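Local coordinates for Mll5499 protein (Mesorhizobium loti, PDB 3BDE) that is of unknown function but belongs to the stress-responsive alpha/beta-barrel (Dabb) family and forms a homodimer with a ferredoxin-like fold, at residues 79-82 with 83-87; 30-33 with 34-37. All coordinates share one frame; numbering follows the deposited sequence.

Contact 1: 79-82 with 83-87. With EDO (1,2-ethanediol), chain E; EDO (1,2-ethanediol), chain D.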
# COMPACT_ATOMS: atom_id res chain seq x y z
N ALA A 79 9.19 -7.20 11.89
CA ALA A 79 8.67 -8.25 12.76
C ALA A 79 7.67 -7.70 13.79
O ALA A 79 6.68 -8.37 14.10
CB ALA A 79 9.82 -8.97 13.50
N ASP A 80 7.92 -6.49 14.29
CA ASP A 80 7.06 -5.85 15.29
C ASP A 80 7.29 -4.35 15.38
O ASP A 80 8.15 -3.83 14.68
CB ASP A 80 7.24 -6.53 16.67
CG ASP A 80 8.68 -6.55 17.15
OD1 ASP A 80 9.53 -5.84 16.61
OD2 ASP A 80 8.96 -7.28 18.11
N GLN A 81 6.52 -3.66 16.22
CA GLN A 81 6.70 -2.21 16.35
C GLN A 81 8.11 -1.84 16.83
O GLN A 81 8.63 -0.82 16.40
CB GLN A 81 5.62 -1.61 17.27
CG GLN A 81 5.71 -0.10 17.48
CD GLN A 81 5.52 0.69 16.21
OE1 GLN A 81 4.45 0.64 15.60
NE2 GLN A 81 6.54 1.46 15.82
N ALA A 82 8.71 -2.64 17.74
CA ALA A 82 10.09 -2.38 18.23
C ALA A 82 11.06 -2.28 17.05
O ALA A 82 11.81 -1.34 16.97
CB ALA A 82 10.56 -3.44 19.20
N ALA A 83 11.02 -3.25 16.12
CA ALA A 83 11.88 -3.23 14.93
C ALA A 83 11.63 -2.01 14.06
O ALA A 83 12.56 -1.45 13.49
CB ALA A 83 11.73 -4.51 14.10
N TYR A 84 10.36 -1.61 13.96
CA TYR A 84 9.96 -0.45 13.15
C TYR A 84 10.57 0.83 13.76
O TYR A 84 11.21 1.61 13.08
CB TYR A 84 8.42 -0.43 13.01
CG TYR A 84 7.78 0.67 12.18
CD1 TYR A 84 8.50 1.35 11.17
CD2 TYR A 84 6.43 0.97 12.35
CE1 TYR A 84 7.90 2.34 10.39
CE2 TYR A 84 5.81 2.00 11.56
CZ TYR A 84 6.57 2.66 10.57
OH TYR A 84 6.04 3.64 9.79
N THR A 85 10.40 1.01 15.06
CA THR A 85 10.96 2.15 15.77
C THR A 85 12.50 2.20 15.67
O THR A 85 13.06 3.27 15.50
CB THR A 85 10.44 2.16 17.22
OG1 THR A 85 9.02 2.38 17.19
CG2 THR A 85 11.11 3.25 18.05
N ARG A 86 13.14 1.04 15.80
CA ARG A 86 14.61 0.92 15.69
C ARG A 86 15.12 1.26 14.28
O ARG A 86 16.18 1.85 14.16
CB ARG A 86 15.07 -0.47 16.16
CG ARG A 86 14.94 -0.59 17.67
CD ARG A 86 15.15 -2.00 18.14
NE ARG A 86 15.11 -2.10 19.62
CZ ARG A 86 14.75 -3.17 20.33
NH1 ARG A 86 14.29 -4.29 19.77
NH2 ARG A 86 14.78 -3.10 21.66
N TYR A 87 14.36 0.92 13.24
CA TYR A 87 14.66 1.35 11.88
C TYR A 87 14.54 2.88 11.78
O TYR A 87 15.45 3.56 11.27
CB TYR A 87 13.69 0.70 10.89
CG TYR A 87 13.54 1.39 9.55
CD1 TYR A 87 14.48 1.20 8.52
CD2 TYR A 87 12.45 2.21 9.30
CE1 TYR A 87 14.30 1.82 7.27
CE2 TYR A 87 12.27 2.84 8.06
CZ TYR A 87 13.19 2.63 7.05
OH TYR A 87 13.00 3.25 5.84
C1 EDO E . 8.53 4.91 14.49
O1 EDO E . 8.35 4.62 15.88
C2 EDO E . 7.61 4.02 13.67
O2 EDO E . 6.25 4.18 14.14
C1 EDO D . 11.88 6.26 4.14
O1 EDO D . 11.89 7.19 5.22
C2 EDO D . 10.73 5.28 4.30
O2 EDO D . 10.91 4.61 5.55
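Gln81 and Tyr84 meet obliquely, the amide plane turned 37° from the phenol ring and the nearest atoms, Gln81 NE2 and Tyr84 CD2, 3.5 Å apart. One face of the Tyr84 ring carries a 1,2-ethanediol (chain E), probably from the crystallisation liquor, whose C2 sits over the ring centre; the Tyr87 ring instead has the O2 of a second ethanediol (chain D) in plane at its edge. The guanidinium of Arg86 has Ala82 CB over one face. All this decorates the first turns of helix 81-88, which follows strand 72-78 of the ferredoxin-like fold and opens with an N-cap. Asp80 is the cap: its OD1 accepts from Ala83 N at 3.0 Å, met nearly along the C-O axis with an N-H...O angle of 164°. Its CG, tucked between backbone N and carbonyl carbon (chi1 56°), turns the carboxylate back over the first turn. The i to i+4 ladder starts at the cap, with Tyr84 N on Asp80 O, and continues with Thr85 N on Gln81 O at 2.9 Å and Arg86 N on Ala82 O at 3.0 Å. Gln81 leaves the backbone with CG anti to N and bends at the next bond, which carries the amide nitrogen to the Thr85 hydroxyl. There NE2 donates to Thr85 OG1 at 3.0 Å, the hydroxyl lying close to the amide plane, and makes a weak bond to ethanediol O2 (chain E). The phenol of Tyr84 is pinned at its far end by a hydrogen bond from OH to Asp112, while its ring also meets His23 and Phe78. Thr85 OG1 and O1 of the chain E ethanediol are 2.7 Å apart in a hydrogen bond that either could donate, and Tyr87 OH pairs likewise with O2 of the chain D molecule at 2.5 Å.

Contact 2: 30-33 with 34-37; sequences KHAS and HSLE
His34 turns its imidazole against Ser33, whose CB lies over one face at 4.0 Å from the ring centroid, displaced toward the rim. This is a CH-pi contact between neighbours in sequence. The phi of His34 is positive (65°), as expected at the third position of the type II turn running from Ala32 to Ser35. His34 N also bonds to the carboxylate of Glu38, in the first turn of the helix.

Ser35 comes next and grips the turn twice. Its N donates to Ala32 O at 3.3 Å, arriving from above the carbonyl plane, and its OG donates to the same oxygen at 2.6 Å, with only a modest tilt from that plane. A chi1 of 61° points OG back toward the turn, where it can face both ways, since it also accepts from Glu38 N. Ser35 is thus the N-cap of helix 36-50, the first helix of the ferredoxin-like fold, entered from strand 21-29 through this turn. One hydroxyl joins the turn carbonyl to the first turn of the helix.

After Leu36, Glu37 brings its CB over the centre of the His31 ring, 3.5 Å from the centroid and 14° off the ring normal, a second CH-pi contact. Its carboxylate bends off at chi2, leaving His31 ND1 and Glu37 OE1 5.5 Å apart. His31 NE2, the other ring nitrogen, is held by a hydrogen bond to Glu104 OE1, which limits rotation of the imidazole.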
# COMPACT_ATOMS: atom_id res chain seq x y z
N LYS A 30 10.66 15.76 -6.62
CA LYS A 30 10.75 17.08 -7.30
C LYS A 30 11.45 16.96 -8.67
O LYS A 30 11.29 17.84 -9.53
CB LYS A 30 11.53 18.08 -6.44
CG LYS A 30 10.84 18.38 -5.13
CD LYS A 30 11.63 19.27 -4.26
CE LYS A 30 10.88 19.54 -2.97
NZ LYS A 30 11.76 20.31 -2.05
N HIS A 31 12.18 15.86 -8.86
CA HIS A 31 12.97 15.61 -10.06
C HIS A 31 12.10 15.25 -11.24
O HIS A 31 11.02 14.69 -11.07
CB HIS A 31 13.96 14.46 -9.86
CG HIS A 31 14.80 14.58 -8.63
ND1 HIS A 31 15.52 15.72 -8.33
CD2 HIS A 31 15.07 13.70 -7.64
CE1 HIS A 31 16.17 15.54 -7.20
NE2 HIS A 31 15.91 14.33 -6.76
N ALA A 32 12.62 15.54 -12.43
CA ALA A 32 11.95 15.24 -13.67
C ALA A 32 11.84 13.73 -13.85
O ALA A 32 12.74 12.99 -13.46
CB ALA A 32 12.72 15.85 -14.88
N SER A 33 10.73 13.29 -14.45
CA SER A 33 10.52 11.87 -14.73
C SER A 33 11.64 11.33 -15.62
O SER A 33 12.12 12.03 -16.52
CB SER A 33 9.17 11.64 -15.43
OG SER A 33 8.11 12.07 -14.60
N HIS A 34 12.08 10.12 -15.31
CA HIS A 34 13.14 9.39 -16.05
C HIS A 34 14.54 10.02 -16.01
O HIS A 34 15.41 9.58 -16.76
CB HIS A 34 12.70 9.15 -17.51
CG HIS A 34 11.25 8.78 -17.65
ND1 HIS A 34 10.72 7.62 -17.13
CD2 HIS A 34 10.22 9.45 -18.21
CE1 HIS A 34 9.42 7.59 -17.37
NE2 HIS A 34 9.09 8.68 -18.04
N SER A 35 14.76 10.99 -15.12
CA SER A 35 16.03 11.68 -14.98
C SER A 35 17.02 10.85 -14.19
O SER A 35 16.66 9.85 -13.55
CB SER A 35 15.82 13.03 -14.29
OG SER A 35 15.30 12.88 -12.98
N LEU A 36 18.28 11.30 -14.20
CA LEU A 36 19.36 10.65 -13.45
C LEU A 36 19.21 10.96 -11.98
O LEU A 36 19.55 10.11 -11.14
CB LEU A 36 20.75 11.05 -13.98
CG LEU A 36 21.13 10.69 -15.43
CD1 LEU A 36 20.84 9.22 -15.71
CD2 LEU A 36 20.44 11.56 -16.48
N GLU A 37 18.70 12.15 -11.65
CA GLU A 37 18.41 12.53 -10.26
C GLU A 37 17.36 11.58 -9.65
O GLU A 37 17.47 11.17 -8.49
CB GLU A 37 17.88 13.96 -10.15
CG GLU A 37 18.87 15.08 -10.48
CD GLU A 37 19.00 15.42 -11.97
OE1 GLU A 37 18.52 14.67 -12.86
OE2 GLU A 37 19.62 16.47 -12.24

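How the contacts relate
From the N terminus, strand 21-29 leads first into contact 2, where residues 30-37, with a turn at 32-35, join it to helix 36-50. The chain then passes through that helix and strands 58-63 and 72-78 before contact 1, at 79-87, makes the next strand-to-helix passage into helix 81-88. Helix 91-104 and strand 105-115 complete the fold. Neither contact encloses or crosses the other: each spans one continuous segment, contact 2 ending before contact 1 begins. Their centres are 31 Å apart, on opposite sides of the chain's centre, and their nearest atoms about 17 Å apart. Both are capped strand-to-helix links.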